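Local structure of BolA-like protein (Babesia bovis, 3O2E) at residues R31-S34 against F40-V43; R33-P38 against N76-A81; V43-G48 against A52-Y57; L69-L74 against P96-A101. The protein is of unknown cellular function but, as a BolA/IbaG family protein, may take part in binding a [2Fe-2S] cluster. All blocks are in the same frame, centred on the assembly; numbering follows the deposited sequence.

In the fold
Interactions 1 and 3 share V43 and strand 40-45. Interaction 3 pairs that strand with strand 52-59 by backbone hydrogen bonds, and interaction 1 lays helix 25-36 against its inner side, mainly through aliphatic groups, with an arginine at the outer edge. Interaction 2 uses the C-terminal end of the same helix and joins it to the end of helix 68-78 by one methionine. Interaction 4 starts from helix 68-78 but reaches helix 96-101 through a single ion pair. Interactions 1, 2 and 3 all run from buried residues out to exposed ones. Interaction 4 lies farthest from the centre of the chain, and the arginine of its ion pair is buried.

Interaction 1: R31-S34 against F40-V43; sequences RLRS and FLKV
The guanidinium of R33 is the polar group that meets the strand here, and it does so without a hydrogen bond. Its NE lies 3.9 Å from CD2 of L41, which sits over one face of the planar group. The R33 side chain leaves the helix with CG beside the backbone N (chi1 -72°) and then runs extended to NE. This brings it across L41, with CG of R33 also 4.0 Å from CD2 of L41. The charged end of R33 has a weak, long ion pair with E29 one turn earlier in the helix.

L41 divides its two methyls between two helix residues. CD2 is taken up mainly by R33. CD1 turns to L32 and meets CD1 of L32 at 3.7 Å, the two leucines crossing at about a right angle. L41 has CG anti to its own backbone N (chi1 178°), which places the fork between L32 and R33. The same CD1 of L32 touches CG2 of V43 at 4.2 Å. L32 therefore rests on two strand residues that point to the same side of the sheet. L32 and V43 are buried, while R33 is exposed, so the contact passes from buried to exposed around the helix.

L32 also packs on A56 of strand 52-59, and V43 meets V28 and E29. F40 and K42 point to the other side of the strand, where the F40 ring meets that of W99. A first helix lying on the sheet face formed by strands 40-45 and 52-59 is the arrangement of the BolA fold.

Interaction 2: R33-P38 against N76-A81; sequences RSMLSP and NSAIAA
M35 makes a mainly apolar contact with S77 and A78, joining the C-terminal ends of helices 25-36 and 68-78. It is a small contact at the edge of the core. No hydrogen bond crosses it. The helices come close at M35 and A78, whose CA atoms are 5.9 Å apart, and the small methyl of A78 fits this approach. CB of A78 lies 3.8 Å from CB of M35 and equally close to its SD.

In the alpha-beta-beta-alpha-alpha-beta, KH-like fold of BolA proteins, these two helices lie together on one face of the sheet, and M35 bridges them on the outer side. Its side chain is extended as far as SD and then bends (chi3 -86°). The bend carries CE past A78 to S77. Both SD and CE of M35 are 3.4 Å from OG of S77, so the sulfur and its methyl lie alongside the hydroxyl. That hydroxyl already has a hydrogen bond with the backbone O of L74, which helps to hold it beside the thioether.

Toward the sheet, L36 continues the joint by packing on L74 and V75, and A78 also touches L32. Both helices end here. S37 leaves helical geometry with a positive phi (42°), though its N still bonds to R33 O. On the other helix I79 turns out of helical geometry, and its side chain packs on I86 and F89 of strand 86-94.

Interaction 3: V43-G48 against A52-Y57; sequences VTDNSG and AAFNAY
Strands 43-45 and 52-57 run antiparallel at 158°, with their axes 4.7 Å apart at closest. T44 and N55 form the hydrogen-bonded pair: T44 N to N55 O is 2.9 Å and N55 N to T44 O is 3.0 Å. V43 with A56 and D45 with F54 are non-hydrogen-bonded pairs. Past D45 the chain leaves the strand, yet N46 N still bonds to A53 O at 2.9 Å, approaching from above the carbonyl plane.

D45 shapes this turn. Its OD1 takes the backbone N of S47 at 3.0 Å, an Asx turn, and the S47 hydroxyl uses the syn lone pair of the same oxygen. OG of S47 in turn accepts a weak bond from A53 N.

On the face of V43 and A56, CG1 of V43 lies 4.0 Å from CD1 of F54, and the D45 carboxylate comes obliquely to the F54 ring. On the other face CG2 of T44 is 3.6 Å from OD1 of N55, whose ND2 bonds to T90.

The hairpin is continued by strand 86-94, which pairs with strand 52-59 on its other side and carries the magnesium site at I86 and H87. Helix 25-36 covers V43, F54 and A56.

Interaction 4: L69-L74 against P96-A101; sequences LDRQRL and PGEWEA
R71 and E98 form a two-pronged, end-on salt bridge linking helix 68-78 to helix 96-101, the short C-terminal helix of this BolA-family chain. The backbones stay far apart: the nearest CA atoms, of R71 and E98, are 13.4 Å from each other. Two extended side chains span that gap from opposite directions.

The tight part is the meeting of their flat ends. R71 NH1 is 2.8 Å from E98 OE1 and R71 NH2 is 2.8 Å from E98 OE2. Both oxygens use their syn lone pairs, and the NH1 bond is almost straight at 176°. The guanidinium and carboxylate planes are only 10° apart, so the paired bonds keep the two flat groups in nearly one plane and restrain their rotation. R71 is buried, and its charge is well served: NE bonds to K66 O and NH1 also to C93 O. F63 and T95 pack against its side chain.

The rest of the contact is loose. No other side chains of the two segments meet, and E98 is partly exposed. A separate salt bridge lies within helix 68-78, where R73 NH1 meets D70 OD1 at 3.2 Å from above the carboxylate plane.

Interaction 1: R31-S34 against F40-V43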
loop_
_atom_site.group_PDB
_atom_site.type_symbol
_atom_site.label_atom_id
_atom_site.label_comp_id
_atom_site.label_asym_id
_atom_site.label_seq_id
_atom_site.Cartn_x
_atom_site.Cartn_y
_atom_site.Cartn_z
ATOM N N ARG A 31 -4.151 0.984 7.677
ATOM C CA ARG A 31 -4.959 1.714 6.717
ATOM C C ARG A 31 -5.228 0.855 5.534
ATOM O O ARG A 31 -6.362 0.776 5.077
ATOM C CB ARG A 31 -4.239 2.967 6.223
ATOM C CG ARG A 31 -4.089 4.064 7.219
ATOM C CD ARG A 31 -5.366 4.780 7.502
ATOM N NE ARG A 31 -5.101 5.626 8.641
ATOM C CZ ARG A 31 -5.214 5.233 9.907
ATOM N NH1 ARG A 31 -5.656 4.010 10.218
ATOM N NH2 ARG A 31 -4.886 6.071 10.881
ATOM N N LEU A 32 -4.174 0.217 5.008
ATOM C CA LEU A 32 -4.338 -0.650 3.820
ATOM C C LEU A 32 -5.253 -1.811 4.118
ATOM O O LEU A 32 -6.111 -2.147 3.298
ATOM C CB LEU A 32 -2.970 -1.161 3.282
ATOM C CG LEU A 32 -1.971 -0.132 2.780
ATOM C CD1 LEU A 32 -0.676 -0.793 2.272
ATOM C CD2 LEU A 32 -2.583 0.641 1.693
ATOM N N ARG A 33 -5.032 -2.481 5.254
ATOM C CA ARG A 33 -5.913 -3.601 5.655
ATOM C C ARG A 33 -7.355 -3.166 5.843
ATOM O O ARG A 33 -8.291 -3.856 5.454
ATOM C CB ARG A 33 -5.421 -4.260 6.946
ATOM C CG ARG A 33 -4.187 -5.046 6.675
ATOM C CD ARG A 33 -3.459 -5.492 7.923
ATOM N NE ARG A 33 -2.418 -6.412 7.453
ATOM C CZ ARG A 33 -1.209 -6.599 7.979
ATOM N NH1 ARG A 33 -0.820 -5.932 9.063
ATOM N NH2 ARG A 33 -0.389 -7.504 7.386
ATOM N N SER A 34 -7.548 -2.026 6.484
ATOM C CA SER A 34 -8.890 -1.536 6.724
ATOM C C SER A 34 -9.661 -1.292 5.407
ATOM O O SER A 34 -10.814 -1.730 5.286
ATOM C CB SER A 34 -8.840 -0.288 7.576
ATOM O OG SER A 34 -10.130 0.271 7.647
ATOM N N PHE A 40 -2.998 -10.743 0.785
ATOM C CA PHE A 40 -1.598 -10.689 1.104
ATOM C C PHE A 40 -1.073 -9.238 1.098
ATOM O O PHE A 40 -1.377 -8.475 0.206
ATOM C CB PHE A 40 -0.829 -11.595 0.130
ATOM C CG PHE A 40 0.623 -11.675 0.429
ATOM C CD1 PHE A 40 1.097 -12.563 1.393
ATOM C CD2 PHE A 40 1.506 -10.804 -0.216
ATOM C CE1 PHE A 40 2.460 -12.614 1.695
ATOM C CE2 PHE A 40 2.843 -10.839 0.050
ATOM C CZ PHE A 40 3.345 -11.749 1.026
ATOM N N LEU A 41 -0.298 -8.869 2.110
ATOM C CA LEU A 41 0.282 -7.538 2.180
ATOM C C LEU A 41 1.697 -7.615 2.731
ATOM O O LEU A 41 1.914 -8.258 3.760
ATOM C CB LEU A 41 -0.566 -6.644 3.088
ATOM C CG LEU A 41 -0.076 -5.217 3.329
ATOM C CD1 LEU A 41 -0.092 -4.443 1.945
ATOM C CD2 LEU A 41 -0.871 -4.519 4.432
ATOM N N LYS A 42 2.657 -7.020 2.028
ATOM C CA LYS A 42 4.030 -6.929 2.517
ATOM C C LYS A 42 4.419 -5.462 2.419
ATOM O O LYS A 42 4.544 -4.924 1.320
ATOM C CB LYS A 42 5.009 -7.830 1.696
ATOM N N VAL A 43 4.520 -4.788 3.553
ATOM C CA VAL A 43 4.987 -3.408 3.574
ATOM C C VAL A 43 6.441 -3.381 4.035
ATOM O O VAL A 43 6.756 -3.915 5.081
ATOM C CB VAL A 43 4.114 -2.529 4.497
ATOM C CG1 VAL A 43 4.685 -1.069 4.576
ATOM C CG2 VAL A 43 2.710 -2.515 3.999
#

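Interaction 2: R33-P38 against N76-A81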
loop_
_atom_site.group_PDB
_atom_site.type_symbol
_atom_site.label_atom_id
_atom_site.label_comp_id
_atom_site.label_asym_id
_atom_site.label_seq_id
_atom_site.Cartn_x
_atom_site.Cartn_y
_atom_site.Cartn_z
ATOM N N ARG A 33 -5.032 -2.481 5.254
ATOM C CA ARG A 33 -5.913 -3.601 5.655
ATOM C C ARG A 33 -7.355 -3.166 5.843
ATOM O O ARG A 33 -8.291 -3.856 5.454
ATOM C CB ARG A 33 -5.421 -4.260 6.946
ATOM C CG ARG A 33 -4.187 -5.046 6.675
ATOM C CD ARG A 33 -3.459 -5.492 7.923
ATOM N NE ARG A 33 -2.418 -6.412 7.453
ATOM C CZ ARG A 33 -1.209 -6.599 7.979
ATOM N NH1 ARG A 33 -0.820 -5.932 9.063
ATOM N NH2 ARG A 33 -0.389 -7.504 7.386
ATOM N N SER A 34 -7.548 -2.026 6.484
ATOM C CA SER A 34 -8.890 -1.536 6.724
ATOM C C SER A 34 -9.661 -1.292 5.407
ATOM O O SER A 34 -10.814 -1.730 5.286
ATOM C CB SER A 34 -8.840 -0.288 7.576
ATOM O OG SER A 34 -10.130 0.271 7.647
ATOM N N MET A 35 -9.015 -0.634 4.427
ATOM C CA MET A 35 -9.697 -0.274 3.163
ATOM C C MET A 35 -9.724 -1.397 2.117
ATOM O O MET A 35 -10.736 -1.586 1.426
ATOM C CB MET A 35 -9.119 1.006 2.561
ATOM C CG MET A 35 -9.942 1.487 1.349
ATOM S SD MET A 35 -9.524 2.962 0.437
ATOM C CE MET A 35 -10.341 4.282 1.366
ATOM N N LEU A 36 -8.625 -2.144 2.010
ATOM C CA LEU A 36 -8.416 -3.045 0.897
ATOM C C LEU A 36 -8.521 -4.529 1.222
ATOM O O LEU A 36 -8.561 -5.320 0.303
ATOM C CB LEU A 36 -7.088 -2.755 0.243
ATOM C CG LEU A 36 -6.838 -1.305 -0.109
ATOM C CD1 LEU A 36 -5.341 -1.162 -0.474
ATOM C CD2 LEU A 36 -7.752 -0.848 -1.211
ATOM N N SER A 37 -8.612 -4.887 2.513
ATOM C CA SER A 37 -8.870 -6.236 2.947
ATOM C C SER A 37 -8.049 -7.221 2.113
ATOM O O SER A 37 -8.600 -8.150 1.528
ATOM C CB SER A 37 -10.364 -6.509 2.842
ATOM O OG SER A 37 -11.052 -5.685 3.773
ATOM N N PRO A 38 -6.720 -7.008 2.056
ATOM C CA PRO A 38 -5.899 -7.832 1.158
ATOM C C PRO A 38 -5.802 -9.282 1.596
ATOM O O PRO A 38 -5.920 -9.574 2.761
ATOM C CB PRO A 38 -4.517 -7.148 1.199
ATOM C CG PRO A 38 -4.437 -6.552 2.605
ATOM C CD PRO A 38 -5.896 -6.117 2.900
ATOM N N ASN A 76 -3.747 5.036 -2.538
ATOM C CA ASN A 76 -3.445 6.370 -2.023
ATOM C C ASN A 76 -4.607 6.934 -1.254
ATOM O O ASN A 76 -4.425 7.584 -0.258
ATOM C CB ASN A 76 -3.120 7.302 -3.145
ATOM C CG ASN A 76 -1.838 6.966 -3.818
ATOM O OD1 ASN A 76 -0.923 6.386 -3.227
ATOM N ND2 ASN A 76 -1.747 7.355 -5.059
ATOM N N SER A 77 -5.826 6.627 -1.682
ATOM C CA SER A 77 -6.983 7.059 -0.923
ATOM C C SER A 77 -7.092 6.421 0.489
ATOM O O SER A 77 -7.625 7.034 1.384
ATOM C CB SER A 77 -8.259 6.898 -1.738
ATOM O OG SER A 77 -8.921 5.745 -1.334
ATOM N N ALA A 78 -6.605 5.199 0.663
ATOM C CA ALA A 78 -6.503 4.557 1.982
ATOM C C ALA A 78 -5.608 5.300 2.966
ATOM O O ALA A 78 -5.870 5.343 4.186
ATOM C CB ALA A 78 -6.028 3.114 1.795
ATOM N N ILE A 79 -4.565 5.927 2.441
ATOM C CA ILE A 79 -3.556 6.604 3.261
ATOM C C ILE A 79 -3.538 8.098 2.984
ATOM O O ILE A 79 -2.478 8.752 3.184
ATOM C CB ILE A 79 -2.124 6.018 3.049
ATOM C CG1 ILE A 79 -1.716 6.064 1.560
ATOM C CG2 ILE A 79 -1.970 4.547 3.558
ATOM C CD1 ILE A 79 -0.225 5.749 1.307
ATOM N N ALA A 80 -4.700 8.655 2.585
ATOM C CA ALA A 80 -4.821 10.080 2.217
ATOM C C ALA A 80 -4.412 10.988 3.339
ATOM O O ALA A 80 -3.711 11.934 3.100
ATOM C CB ALA A 80 -6.268 10.446 1.723
ATOM N N ALA A 81 -4.810 10.667 4.572
ATOM C CA ALA A 81 -4.532 11.491 5.742
ATOM C C ALA A 81 -3.054 11.555 6.067
ATOM O O ALA A 81 -2.557 12.568 6.525
ATOM C CB ALA A 81 -5.302 10.946 6.938
#

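Interaction 3: V43-G48 against A52-Y57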
loop_
_atom_site.group_PDB
_atom_site.type_symbol
_atom_site.label_atom_id
_atom_site.label_comp_id
_atom_site.label_asym_id
_atom_site.label_seq_id
_atom_site.Cartn_x
_atom_site.Cartn_y
_atom_site.Cartn_z
ATOM N N VAL A 43 4.520 -4.788 3.553
ATOM C CA VAL A 43 4.987 -3.408 3.574
ATOM C C VAL A 43 6.441 -3.381 4.035
ATOM O O VAL A 43 6.756 -3.915 5.081
ATOM C CB VAL A 43 4.114 -2.529 4.497
ATOM C CG1 VAL A 43 4.685 -1.069 4.576
ATOM C CG2 VAL A 43 2.710 -2.515 3.999
ATOM N N THR A 44 7.296 -2.752 3.220
ATOM C CA THR A 44 8.718 -2.489 3.503
ATOM C C THR A 44 8.842 -1.078 4.014
ATOM O O THR A 44 8.363 -0.123 3.378
ATOM C CB THR A 44 9.595 -2.623 2.240
ATOM O OG1 THR A 44 9.472 -3.937 1.715
ATOM C CG2 THR A 44 11.096 -2.397 2.499
ATOM N N ASP A 45 9.495 -0.951 5.174
ATOM C CA ASP A 45 9.820 0.330 5.738
ATOM C C ASP A 45 11.107 0.838 5.084
ATOM O O ASP A 45 12.211 0.330 5.297
ATOM C CB ASP A 45 9.973 0.223 7.259
ATOM C CG ASP A 45 10.041 1.593 7.956
ATOM O OD1 ASP A 45 10.264 2.620 7.290
ATOM O OD2 ASP A 45 9.872 1.639 9.187
ATOM N N ASN A 46 10.930 1.838 4.265
ATOM C CA ASN A 46 11.984 2.448 3.517
ATOM C C ASN A 46 12.303 3.870 4.041
ATOM O O ASN A 46 12.928 4.685 3.355
ATOM C CB ASN A 46 11.514 2.382 2.074
ATOM C CG ASN A 46 12.516 2.894 1.082
ATOM O OD1 ASN A 46 13.715 2.574 1.112
ATOM N ND2 ASN A 46 11.999 3.692 0.141
ATOM N N SER A 47 11.966 4.129 5.303
ATOM C CA SER A 47 12.147 5.446 5.905
ATOM C C SER A 47 13.621 5.793 5.970
ATOM O O SER A 47 14.415 4.950 6.248
ATOM C CB SER A 47 11.536 5.468 7.301
ATOM O OG SER A 47 10.146 5.145 7.235
ATOM N N GLY A 48 13.954 7.059 5.764
ATOM C CA GLY A 48 15.330 7.534 5.674
ATOM C C GLY A 48 15.456 9.000 6.033
ATOM O O GLY A 48 14.643 9.526 6.808
ATOM N N ALA A 52 9.471 9.420 6.439
ATOM C CA ALA A 52 8.794 8.131 6.277
ATOM C C ALA A 52 8.673 7.751 4.813
ATOM O O ALA A 52 8.411 8.598 4.008
ATOM C CB ALA A 52 7.376 8.120 7.009
ATOM N N ALA A 53 8.887 6.477 4.466
ATOM C CA ALA A 53 8.740 6.043 3.094
ATOM C C ALA A 53 8.491 4.569 3.138
ATOM O O ALA A 53 8.969 3.896 4.009
ATOM C CB ALA A 53 9.924 6.342 2.283
ATOM N N PHE A 54 7.691 4.075 2.204
ATOM C CA PHE A 54 7.296 2.674 2.227
ATOM C C PHE A 54 7.164 2.138 0.820
ATOM O O PHE A 54 6.930 2.889 -0.123
ATOM C CB PHE A 54 5.951 2.493 2.981
ATOM C CG PHE A 54 5.931 3.117 4.340
ATOM C CD1 PHE A 54 6.463 2.448 5.433
ATOM C CD2 PHE A 54 5.480 4.395 4.516
ATOM C CE1 PHE A 54 6.500 3.044 6.670
ATOM C CE2 PHE A 54 5.509 4.979 5.731
ATOM C CZ PHE A 54 6.024 4.309 6.825
ATOM N N ASN A 55 7.261 0.829 0.712
ATOM C CA ASN A 55 6.956 0.124 -0.521
ATOM C C ASN A 55 5.855 -0.881 -0.128
ATOM O O ASN A 55 6.011 -1.544 0.869
ATOM C CB ASN A 55 8.194 -0.606 -1.060
ATOM C CG ASN A 55 9.495 0.240 -0.984
ATOM O OD1 ASN A 55 10.466 -0.155 -0.310
ATOM N ND2 ASN A 55 9.520 1.377 -1.666
ATOM N N ALA A 56 4.783 -1.003 -0.910
ATOM C CA ALA A 56 3.681 -1.869 -0.522
ATOM C C ALA A 56 3.401 -2.881 -1.619
ATOM O O ALA A 56 3.090 -2.489 -2.725
ATOM C CB ALA A 56 2.440 -1.038 -0.204
ATOM N N TYR A 57 3.580 -4.174 -1.320
ATOM C CA TYR A 57 3.135 -5.280 -2.173
ATOM C C TYR A 57 1.750 -5.732 -1.695
ATOM O O TYR A 57 1.601 -6.212 -0.585
ATOM C CB TYR A 57 4.136 -6.422 -2.148
ATOM C CG TYR A 57 3.872 -7.499 -3.168
ATOM C CD1 TYR A 57 4.420 -7.430 -4.453
ATOM C CD2 TYR A 57 3.085 -8.591 -2.860
ATOM C CE1 TYR A 57 4.153 -8.408 -5.397
ATOM C CE2 TYR A 57 2.836 -9.580 -3.786
ATOM C CZ TYR A 57 3.365 -9.484 -5.044
ATOM O OH TYR A 57 3.127 -10.495 -5.944
HETATM O O HOH W 1 7.317 -4.648 0.005
#

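Interaction 4: L69-L74 against P96-A101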
loop_
_atom_site.group_PDB
_atom_site.type_symbol
_atom_site.label_atom_id
_atom_site.label_comp_id
_atom_site.label_asym_id
_atom_site.label_seq_id
_atom_site.Cartn_x
_atom_site.Cartn_y
_atom_site.Cartn_z
ATOM N N LEU A 69 -3.569 2.519 -12.856
ATOM C CA LEU A 69 -3.689 3.865 -12.276
ATOM C C LEU A 69 -4.872 3.950 -11.305
ATOM O O LEU A 69 -4.762 4.566 -10.260
ATOM C CB LEU A 69 -3.810 4.970 -13.324
ATOM C CG LEU A 69 -3.378 6.385 -12.836
ATOM C CD1 LEU A 69 -1.979 6.439 -12.236
ATOM C CD2 LEU A 69 -3.451 7.343 -13.992
ATOM N N ASP A 70 -5.983 3.303 -11.637
ATOM C CA ASP A 70 -7.113 3.281 -10.721
ATOM C C ASP A 70 -6.846 2.469 -9.436
ATOM O O ASP A 70 -7.379 2.784 -8.346
ATOM C CB ASP A 70 -8.358 2.794 -11.446
ATOM C CG ASP A 70 -9.084 3.922 -12.174
ATOM O OD1 ASP A 70 -8.873 5.101 -11.817
ATOM O OD2 ASP A 70 -9.896 3.604 -13.066
ATOM N N ARG A 71 -6.021 1.429 -9.542
ATOM C CA ARG A 71 -5.516 0.708 -8.351
ATOM C C ARG A 71 -4.671 1.609 -7.444
ATOM O O ARG A 71 -4.862 1.654 -6.226
ATOM C CB ARG A 71 -4.701 -0.502 -8.791
ATOM C CG ARG A 71 -5.547 -1.539 -9.512
ATOM C CD ARG A 71 -4.709 -2.727 -9.962
ATOM N NE ARG A 71 -5.518 -3.570 -10.828
ATOM C CZ ARG A 71 -5.270 -4.843 -11.082
ATOM N NH1 ARG A 71 -4.237 -5.432 -10.530
ATOM N NH2 ARG A 71 -6.096 -5.534 -11.853
ATOM N N GLN A 72 -3.731 2.330 -8.043
ATOM C CA GLN A 72 -2.886 3.259 -7.298
ATOM C C GLN A 72 -3.691 4.315 -6.604
ATOM O O GLN A 72 -3.478 4.598 -5.425
ATOM C CB GLN A 72 -1.873 3.903 -8.200
ATOM C CG GLN A 72 -0.827 2.938 -8.699
ATOM C CD GLN A 72 0.159 3.630 -9.635
ATOM O OE1 GLN A 72 0.630 4.739 -9.364
ATOM N NE2 GLN A 72 0.441 2.994 -10.759
ATOM N N ARG A 73 -4.679 4.854 -7.302
ATOM C CA ARG A 73 -5.604 5.772 -6.650
ATOM C C ARG A 73 -6.291 5.226 -5.415
ATOM O O ARG A 73 -6.427 5.912 -4.388
ATOM C CB ARG A 73 -6.618 6.253 -7.669
ATOM C CG ARG A 73 -5.978 7.147 -8.656
ATOM C CD ARG A 73 -6.790 7.277 -9.881
ATOM N NE ARG A 73 -6.369 8.430 -10.624
ATOM C CZ ARG A 73 -6.614 8.658 -11.899
ATOM N NH1 ARG A 73 -7.259 7.775 -12.639
ATOM N NH2 ARG A 73 -6.192 9.787 -12.443
ATOM N N LEU A 74 -6.736 3.983 -5.499
ATOM C CA LEU A 74 -7.404 3.366 -4.379
ATOM C C LEU A 74 -6.471 3.219 -3.171
ATOM O O LEU A 74 -6.867 3.419 -2.048
ATOM C CB LEU A 74 -7.935 2.009 -4.832
ATOM C CG LEU A 74 -8.970 1.260 -4.013
ATOM C CD1 LEU A 74 -10.242 2.056 -3.862
ATOM C CD2 LEU A 74 -9.244 -0.069 -4.705
ATOM N N PRO A 96 -6.130 -11.183 -6.436
ATOM C CA PRO A 96 -5.716 -12.521 -6.002
ATOM C C PRO A 96 -5.604 -13.480 -7.183
ATOM O O PRO A 96 -4.750 -14.352 -7.130
ATOM C CB PRO A 96 -6.796 -12.955 -5.003
ATOM C CG PRO A 96 -7.819 -11.941 -5.012
ATOM C CD PRO A 96 -7.379 -10.747 -5.797
ATOM N N GLY A 97 -6.409 -13.256 -8.245
ATOM C CA GLY A 97 -6.278 -13.971 -9.500
ATOM C C GLY A 97 -4.974 -13.802 -10.263
ATOM O O GLY A 97 -4.408 -14.783 -10.790
ATOM N N GLU A 98 -4.516 -12.558 -10.360
ATOM C CA GLU A 98 -3.246 -12.254 -10.971
ATOM C C GLU A 98 -2.091 -12.788 -10.139
ATOM O O GLU A 98 -1.108 -13.253 -10.681
ATOM C CB GLU A 98 -3.099 -10.753 -11.129
ATOM C CG GLU A 98 -4.047 -10.134 -12.167
ATOM C CD GLU A 98 -4.266 -8.656 -11.952
ATOM O OE1 GLU A 98 -3.589 -8.088 -11.076
ATOM O OE2 GLU A 98 -5.158 -8.059 -12.629
ATOM N N TRP A 99 -2.200 -12.679 -8.811
ATOM C CA TRP A 99 -1.184 -13.196 -7.877
ATOM C C TRP A 99 -0.979 -14.680 -8.060
ATOM O O TRP A 99 0.154 -15.155 -8.155
ATOM C CB TRP A 99 -1.619 -12.916 -6.433
ATOM C CG TRP A 99 -0.631 -13.206 -5.365
ATOM C CD1 TRP A 99 0.636 -12.708 -5.253
ATOM C CD2 TRP A 99 -0.871 -13.940 -4.189
ATOM N NE1 TRP A 99 1.209 -13.127 -4.104
ATOM C CE2 TRP A 99 0.307 -13.897 -3.426
ATOM C CE3 TRP A 99 -1.976 -14.637 -3.695
ATOM C CZ2 TRP A 99 0.419 -14.518 -2.194
ATOM C CZ3 TRP A 99 -1.864 -15.262 -2.480
ATOM C CH2 TRP A 99 -0.668 -15.206 -1.740
ATOM N N GLU A 100 -2.072 -15.412 -8.073
ATOM C CA GLU A 100 -1.997 -16.850 -8.325
ATOM C C GLU A 100 -1.378 -17.124 -9.728
ATOM O O GLU A 100 -0.475 -17.961 -9.864
ATOM C CB GLU A 100 -3.370 -17.475 -8.111
ATOM N N ALA A 101 -1.755 -16.356 -10.743
ATOM C CA ALA A 101 -1.160 -16.540 -12.091
ATOM C C ALA A 101 0.332 -16.120 -12.285
ATOM O O ALA A 101 0.988 -16.556 -13.230
ATOM C CB ALA A 101 -2.066 -15.861 -13.164
#